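Local atomic coordinates of GrgF (Penicillium sp. sh18, PDB entry 6LZH), a protein that acts as a polyketide transferase of the alpha/beta hydrolase fold, taking part in the biosynthesis of the fungal chain-fused polyketide gregatin A. Residues N146-R149 with R150-I153; D276-S279 with I280-Q284; L285-L288 with K289-A293. All blocks are in the same frame, centred on the assembly; numbering follows the deposited sequence.

Contact 1: residues N146-R149 with R150-I153; sequences NPER and RQPI
The backbone N of Arg150 makes a weak, long hydrogen bond back to Pro147 O, 3.4 Å away, as the chain turns into the helix that continues through Ile153. The same carbonyl oxygen takes a shorter bond from the Arg150 side chain, with NH2 at 2.7 Å from Pro147 O. Two donors of one residue thus grip one oxygen. The NH2 bond is bent, 139° at the hydrogen, and the donor sits above the carbonyl plane. Arg150 CG lies between its backbone N and carbonyl carbon (chi1 89°), and the chain then runs extended as far as NE. This lays CB, CG and CD along Pro147 O and carries the guanidinium back over the turn. Glu148 OE2 lies 3.1 Å from Arg150 NH2, at the edge of the guanidinium and in its plane. It is a salt bridge with a weak hydrogen bond, and the two side chains lie alongside each other.

The loop before helix 150-165 is held by an Asx turn: Asn146 OD1 accepts from Glu148 N at 3.3 Å, with the donor above the plane of the amide carbonyl. Asn146 O also accepts from the backbone N of Arg149.

Bends at chi2 and chi3 fold the Arg149 chain back, and its guanidinium lies beside the first helical residues. It crosses Pro152 at about a right angle, with Arg149 NH2 3.4 Å from Pro152 CG. Ile153 CG1 meets the edge of the same guanidinium, 3.7 Å from Arg149 NH2. These apolar groups bury Arg149 NH2, which has no hydrogen-bond partner in the model. Tyr212 of helix 209-216 packs on Arg150 and Ile153. Arg150 NH1 makes a weak hydrogen bond to Tyr226 O of the second subunit, and Pro147 also packs on that tyrosine.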
loop_
_atom_site.group_PDB
_atom_site.type_symbol
_atom_site.label_atom_id
_atom_site.label_comp_id
_atom_site.label_asym_id
_atom_site.label_seq_id
_atom_site.Cartn_x
_atom_site.Cartn_y
_atom_site.Cartn_z
ATOM N N ASN A 146 18.983 2.364 6.000
ATOM C CA ASN A 146 19.438 3.745 5.936
ATOM C C ASN A 146 18.723 4.429 4.776
ATOM O O ASN A 146 18.920 4.025 3.619
ATOM C CB ASN A 146 20.952 3.813 5.758
ATOM C CG ASN A 146 21.494 5.244 5.776
ATOM O OD1 ASN A 146 20.755 6.212 5.973
ATOM N ND2 ASN A 146 22.805 5.372 5.583
ATOM N N PRO A 147 17.886 5.440 5.025
ATOM C CA PRO A 147 17.121 6.055 3.926
ATOM C C PRO A 147 17.982 6.783 2.911
ATOM O O PRO A 147 17.458 7.176 1.861
ATOM C CB PRO A 147 16.174 7.031 4.646
ATOM C CG PRO A 147 16.196 6.620 6.087
ATOM C CD PRO A 147 17.566 6.052 6.325
ATOM N N GLU A 148 19.272 6.972 3.181
ATOM C CA GLU A 148 20.185 7.577 2.221
ATOM C C GLU A 148 20.902 6.546 1.356
ATOM O O GLU A 148 21.778 6.921 0.565
ATOM C CB GLU A 148 21.202 8.460 2.948
ATOM C CG GLU A 148 20.591 9.712 3.576
ATOM C CD GLU A 148 19.612 10.431 2.651
ATOM O OE1 GLU A 148 20.059 11.294 1.861
ATOM O OE2 GLU A 148 18.395 10.144 2.722
ATOM N N ARG A 149 20.567 5.260 1.497
ATOM C CA ARG A 149 20.847 4.266 0.466
ATOM C C ARG A 149 19.556 3.732 -0.148
ATOM O O ARG A 149 19.552 2.661 -0.761
ATOM C CB ARG A 149 21.699 3.120 1.018
ATOM C CG ARG A 149 23.164 3.147 0.547
ATOM C CD ARG A 149 23.368 2.445 -0.804
ATOM N NE ARG A 149 23.281 0.982 -0.733
ATOM C CZ ARG A 149 22.350 0.254 -1.352
ATOM N NH1 ARG A 149 22.345 -1.067 -1.238
ATOM N NH2 ARG A 149 21.408 0.849 -2.075
ATOM N N ARG A 150 18.452 4.465 0.018
ATOM C CA ARG A 150 17.215 4.115 -0.668
ATOM C C ARG A 150 17.313 4.373 -2.166
ATOM O O ARG A 150 16.624 3.715 -2.952
ATOM C CB ARG A 150 16.048 4.914 -0.085
ATOM C CG ARG A 150 15.846 6.246 -0.794
ATOM C CD ARG A 150 14.697 7.084 -0.246
ATOM N NE ARG A 150 14.747 8.415 -0.847
ATOM C CZ ARG A 150 15.500 9.416 -0.392
ATOM N NH1 ARG A 150 15.493 10.581 -1.022
ATOM N NH2 ARG A 150 16.249 9.260 0.699
ATOM N N GLN A 151 18.148 5.330 -2.575
ATOM C CA GLN A 151 18.143 5.789 -3.962
ATOM C C GLN A 151 18.537 4.697 -4.942
ATOM O O GLN A 151 17.822 4.514 -5.945
ATOM C CB GLN A 151 19.052 7.013 -4.102
ATOM C CG GLN A 151 18.701 8.154 -3.157
ATOM C CD GLN A 151 19.543 8.147 -1.886
ATOM O OE1 GLN A 151 19.506 7.192 -1.102
ATOM N NE2 GLN A 151 20.312 9.215 -1.681
ATOM N N PRO A 152 19.628 3.949 -4.739
ATOM C CA PRO A 152 19.955 2.897 -5.712
ATOM C C PRO A 152 18.851 1.868 -5.865
ATOM O O PRO A 152 18.533 1.494 -6.995
ATOM C CB PRO A 152 21.243 2.278 -5.142
ATOM C CG PRO A 152 21.823 3.341 -4.288
ATOM C CD PRO A 152 20.642 4.017 -3.671
ATOM N N ILE A 153 18.239 1.407 -4.770
ATOM C CA ILE A 153 17.252 0.345 -4.932
ATOM C C ILE A 153 15.995 0.878 -5.611
ATOM O O ILE A 153 15.366 0.172 -6.405
ATOM C CB ILE A 153 16.945 -0.325 -3.581
ATOM C CG1 ILE A 153 18.223 -0.909 -2.982
ATOM C CG2 ILE A 153 15.953 -1.471 -3.760
ATOM C CD1 ILE A 153 18.025 -1.496 -1.604
#

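Contact 2: residues D276-S279 with I280-Q284; sequences DVES and ILNRQ
Val277 places CG1 anti to its backbone N (chi1 171°), while Leu281 sets CG anti to its carbonyl carbon (chi1 -64°). The two side chains therefore lie side by side and point the same way, with Val277 CG1 3.9 Å from Leu281 CD1. Leu281 CG also rests 3.4 Å from Val277 O. Ile280 runs CG1 back along the preceding turn, 3.3 Å from Asp276 O. Its CD1 reaches Val277 CG2 more loosely, at 4.4 Å.

Residues 277-284 form the first two turns of helix 277-292, the last helix of the alpha/beta hydrolase fold here. Asp276 is the N-cap. Its OD1 takes the backbone N of Ser279 at 3.1 Å and is met from above the carboxylate plane. The regular backbone ladder starts at the same residue, with Ile280 N bonded to Asp276 O. Leu281, Asn282 and Arg283 each donate in turn to the carbonyl four residues back.

Glu278 and Asn282 meet on another side of the helix. The Glu278 chain bends at chi2, which swings OE2 over toward the Asn282 amide. Asn282 ND2 reaches Glu278 OE2 at 3.3 Å, a weak and bent hydrogen bond. The carboxylate and amide planes stand 80° apart. The other carboxylate oxygen, Glu278 OE1, is engaged by Trp55 NE1 of helix 49-58. The two oxygens thus have different partners, which should limit rotation of the carboxylate. Trp55 also packs on Leu281 and Asn282, and Ile52 covers Leu281.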
loop_
_atom_site.group_PDB
_atom_site.type_symbol
_atom_site.label_atom_id
_atom_site.label_comp_id
_atom_site.label_asym_id
_atom_site.label_seq_id
_atom_site.Cartn_x
_atom_site.Cartn_y
_atom_site.Cartn_z
ATOM N N ASP A 276 12.751 -21.874 27.119
ATOM C CA ASP A 276 11.573 -22.517 27.710
ATOM C C ASP A 276 10.353 -22.227 26.829
ATOM O O ASP A 276 9.480 -21.413 27.142
ATOM C CB ASP A 276 11.387 -22.028 29.143
ATOM C CG ASP A 276 10.300 -22.777 29.888
ATOM O OD1 ASP A 276 9.624 -23.636 29.285
ATOM O OD2 ASP A 276 10.098 -22.479 31.082
ATOM N N VAL A 277 10.306 -22.920 25.690
ATOM C CA VAL A 277 9.251 -22.632 24.726
ATOM C C VAL A 277 7.894 -23.077 25.264
ATOM O O VAL A 277 6.864 -22.476 24.938
ATOM C CB VAL A 277 9.582 -23.275 23.365
ATOM C CG1 VAL A 277 8.394 -23.171 22.430
ATOM C CG2 VAL A 277 10.809 -22.573 22.722
ATOM N N GLU A 278 7.862 -24.116 26.102
ATOM C CA GLU A 278 6.604 -24.513 26.734
ATOM C C GLU A 278 6.001 -23.347 27.509
ATOM O O GLU A 278 4.794 -23.082 27.438
ATOM C CB GLU A 278 6.833 -25.714 27.669
ATOM C CG GLU A 278 5.609 -26.108 28.487
ATOM C CD GLU A 278 4.616 -26.945 27.682
ATOM O OE1 GLU A 278 4.989 -27.448 26.601
ATOM O OE2 GLU A 278 3.470 -27.123 28.142
ATOM N N SER A 279 6.832 -22.634 28.263
ATOM C CA SER A 279 6.310 -21.518 29.032
ATOM C C SER A 279 5.945 -20.342 28.133
ATOM O O SER A 279 4.963 -19.636 28.413
ATOM C CB SER A 279 7.325 -21.109 30.100
ATOM O OG SER A 279 6.917 -19.911 30.719
ATOM N N ILE A 280 6.697 -20.142 27.045
ATOM C CA ILE A 280 6.364 -19.097 26.077
ATOM C C ILE A 280 4.979 -19.352 25.492
ATOM O O ILE A 280 4.126 -18.453 25.429
ATOM C CB ILE A 280 7.440 -19.035 24.971
ATOM C CG1 ILE A 280 8.805 -18.640 25.561
ATOM C CG2 ILE A 280 7.006 -18.093 23.845
ATOM C CD1 ILE A 280 9.969 -18.641 24.517
ATOM N N LEU A 281 4.726 -20.596 25.074
ATOM C CA LEU A 281 3.453 -20.898 24.423
ATOM C C LEU A 281 2.300 -20.968 25.430
ATOM O O LEU A 281 1.163 -20.616 25.086
ATOM C CB LEU A 281 3.588 -22.194 23.615
ATOM C CG LEU A 281 4.582 -22.129 22.442
ATOM C CD1 LEU A 281 4.617 -23.441 21.670
ATOM C CD2 LEU A 281 4.245 -20.975 21.493
ATOM N N ASN A 282 2.557 -21.428 26.663
ATOM C CA ASN A 282 1.504 -21.417 27.686
ATOM C C ASN A 282 1.005 -20.008 27.947
ATOM O O ASN A 282 -0.198 -19.792 28.156
ATOM C CB ASN A 282 2.012 -22.024 28.985
ATOM C CG ASN A 282 1.787 -23.504 29.034
ATOM O OD1 ASN A 282 0.791 -23.990 28.502
ATOM N ND2 ASN A 282 2.716 -24.240 29.647
ATOM N N ARG A 283 1.922 -19.042 27.947
ATOM C CA ARG A 283 1.553 -17.639 28.129
ATOM C C ARG A 283 0.639 -17.164 27.002
ATOM O O ARG A 283 -0.406 -16.549 27.254
ATOM C CB ARG A 283 2.824 -16.793 28.218
ATOM C CG ARG A 283 2.621 -15.275 28.100
ATOM C CD ARG A 283 1.899 -14.681 29.322
ATOM N NE ARG A 283 1.842 -13.227 29.219
ATOM C CZ ARG A 283 2.870 -12.436 29.505
ATOM N NH1 ARG A 283 4.008 -12.965 29.927
ATOM N NH2 ARG A 283 2.757 -11.117 29.372
ATOM N N GLN A 284 1.003 -17.472 25.750
ATOM C CA GLN A 284 0.180 -17.100 24.602
ATOM C C GLN A 284 -1.147 -17.843 24.616
ATOM O O GLN A 284 -2.185 -17.277 24.271
ATOM C CB GLN A 284 0.927 -17.392 23.297
ATOM C CG GLN A 284 2.137 -16.484 23.085
ATOM C CD GLN A 284 3.033 -16.945 21.947
ATOM O OE1 GLN A 284 2.563 -17.496 20.956
ATOM N NE2 GLN A 284 4.342 -16.722 22.093
#

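Contact 3: residues L285-L288 with K289-A293; sequences LDFL and KRHMA
Leu285 begins the contact by accepting the backbone N of Lys289, and its CG lies 4.1 Å from Lys289 CD. The aliphatic part of the lysine crosses the leucine there. Next comes Asp286, which makes the main polar contact. Arg290 bends at chi3 (-82°), and this turns NE back to Asp286 OD2 at 2.8 Å. The NE hydrogen bond within this salt bridge is fairly straight, 163° at the hydrogen. OD2 lies in the guanidinium plane, yet is itself approached from above the carboxylate plane. A water donates to Asp286 OD2 and accepts from Arg290 NH2, closing a second link between the two groups. An alanine in place of Asp286 would remove both links and is likely to leave the NE edge of Arg290 without its charged mate.

Phe287 follows, and one face of the Arg290 guanidinium covers its CA. The phenyl ring turns to His291, whose CD2 is 3.3 Å from Phe287 CE1. The ring planes are inclined at 53° with centroids 4.8 Å apart. Phe287 also packs on Ile135 of strand 133-137. Leu288 is last, its CD2 4.2 Å from Met292 CE. Both residues pack on Ala110 and Ala133, joining the C-terminal half of helix 277-292 to two central strands of the alpha/beta hydrolase sheet.

Glu260 makes a salt bridge to Arg290 NH2 and a hydrogen bond to His291 NE2. Arg290 thus pairs with two carboxylates, through NE and NH2. They would balance its charge and probably restrict rotation of its guanidinium.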
loop_
_atom_site.group_PDB
_atom_site.type_symbol
_atom_site.label_atom_id
_atom_site.label_comp_id
_atom_site.label_asym_id
_atom_site.label_seq_id
_atom_site.Cartn_x
_atom_site.Cartn_y
_atom_site.Cartn_z
ATOM N N LEU A 285 -1.125 -19.117 25.000
ATOM C CA LEU A 285 -2.364 -19.869 25.150
ATOM C C LEU A 285 -3.273 -19.237 26.208
ATOM O O LEU A 285 -4.495 -19.154 26.022
ATOM C CB LEU A 285 -2.026 -21.318 25.507
ATOM C CG LEU A 285 -3.237 -22.175 25.857
ATOM C CD1 LEU A 285 -4.007 -22.452 24.579
ATOM C CD2 LEU A 285 -2.766 -23.470 26.521
ATOM N N ASP A 286 -2.696 -18.776 27.316
ATOM C CA ASP A 286 -3.497 -18.123 28.349
ATOM C C ASP A 286 -4.112 -16.826 27.827
ATOM O O ASP A 286 -5.285 -16.530 28.090
ATOM C CB ASP A 286 -2.626 -17.846 29.582
ATOM C CG ASP A 286 -3.445 -17.415 30.780
ATOM O OD1 ASP A 286 -4.180 -18.266 31.317
ATOM O OD2 ASP A 286 -3.385 -16.220 31.168
ATOM N N PHE A 287 -3.329 -16.044 27.081
ATOM C CA PHE A 287 -3.856 -14.853 26.418
ATOM C C PHE A 287 -5.056 -15.200 25.548
ATOM O O PHE A 287 -6.108 -14.567 25.640
ATOM C CB PHE A 287 -2.750 -14.206 25.587
ATOM C CG PHE A 287 -3.231 -13.115 24.675
ATOM C CD1 PHE A 287 -3.464 -11.839 25.159
ATOM C CD2 PHE A 287 -3.442 -13.360 23.324
ATOM C CE1 PHE A 287 -3.903 -10.816 24.305
ATOM C CE2 PHE A 287 -3.883 -12.330 22.467
ATOM C CZ PHE A 287 -4.114 -11.084 22.957
ATOM N N LEU A 288 -4.908 -16.216 24.696
ATOM C CA LEU A 288 -6.010 -16.635 23.833
ATOM C C LEU A 288 -7.208 -17.128 24.639
ATOM O O LEU A 288 -8.359 -16.846 24.278
ATOM C CB LEU A 288 -5.530 -17.718 22.867
ATOM C CG LEU A 288 -4.470 -17.288 21.818
ATOM C CD1 LEU A 288 -4.010 -18.460 20.957
ATOM C CD2 LEU A 288 -4.960 -16.145 20.913
ATOM N N LYS A 289 -6.965 -17.894 25.712
ATOM C CA LYS A 289 -8.078 -18.417 26.510
ATOM C C LYS A 289 -8.844 -17.285 27.175
ATOM O O LYS A 289 -10.080 -17.284 27.184
ATOM C CB LYS A 289 -7.566 -19.407 27.566
ATOM C CG LYS A 289 -7.171 -20.759 27.007
ATOM C CD LYS A 289 -6.601 -21.683 28.092
ATOM C CE LYS A 289 -7.441 -22.951 28.193
ATOM N NZ LYS A 289 -6.770 -24.069 28.924
ATOM N N ARG A 290 -8.124 -16.299 27.714
ATOM C CA ARG A 290 -8.776 -15.191 28.398
ATOM C C ARG A 290 -9.603 -14.332 27.440
ATOM O O ARG A 290 -10.712 -13.915 27.782
ATOM C CB ARG A 290 -7.722 -14.340 29.125
ATOM C CG ARG A 290 -7.072 -15.050 30.308
ATOM C CD ARG A 290 -6.182 -14.100 31.117
ATOM N NE ARG A 290 -4.855 -13.944 30.519
ATOM C CZ ARG A 290 -4.481 -12.903 29.779
ATOM N NH1 ARG A 290 -5.314 -11.894 29.543
ATOM N NH2 ARG A 290 -3.257 -12.855 29.290
ATOM N N HIS A 291 -9.102 -14.081 26.229
ATOM C CA HIS A 291 -9.767 -13.125 25.344
ATOM C C HIS A 291 -10.759 -13.765 24.376
ATOM O O HIS A 291 -11.713 -13.101 23.956
ATOM C CB HIS A 291 -8.720 -12.331 24.554
ATOM C CG HIS A 291 -8.015 -11.302 25.381
ATOM N ND1 HIS A 291 -8.618 -10.123 25.771
ATOM C CD2 HIS A 291 -6.765 -11.280 25.904
ATOM C CE1 HIS A 291 -7.770 -9.421 26.505
ATOM N NE2 HIS A 291 -6.639 -10.103 26.604
ATOM N N MET A 292 -10.541 -15.013 23.973
ATOM C CA MET A 292 -11.497 -15.721 23.124
ATOM C C MET A 292 -12.423 -16.640 23.916
ATOM O O MET A 292 -13.299 -17.277 23.320
ATOM C CB MET A 292 -10.755 -16.529 22.053
ATOM C CG MET A 292 -9.789 -15.698 21.205
ATOM S SD MET A 292 -9.463 -16.368 19.539
ATOM C CE MET A 292 -8.666 -17.933 19.950
ATOM N N ALA A 293 -12.231 -16.735 25.240
ATOM C CA ALA A 293 -13.097 -17.466 26.165
ATOM C C ALA A 293 -13.225 -18.947 25.827
ATOM O O ALA A 293 -14.220 -19.365 25.223
ATOM C CB ALA A 293 -14.488 -16.822 26.220
HETATM O O HOH W 1 -1.318 -14.512 30.514
#

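In the fold
From the N terminus, contact 1 comes first, in the loop after strand 133-137 and at the start of helix 150-165. It lies beside helix 209-216 and the second subunit. Contacts 2 and 3 follow much later, on successive parts of helix 277-292. Each contact is local, within one unbroken piece of chain, so none closes a long loop. They run in series, without nesting or crossing. The centres of contacts 2 and 3 are about 13 Å apart. Contact 1 is on the opposite side of the chain's centre, about 39 Å from contact 2 between centres. Residues 276-284 pack on helix 49-58 and, through Gln284, reach the central sheet, where 285-293 lie on strands 108-114 and 133-137.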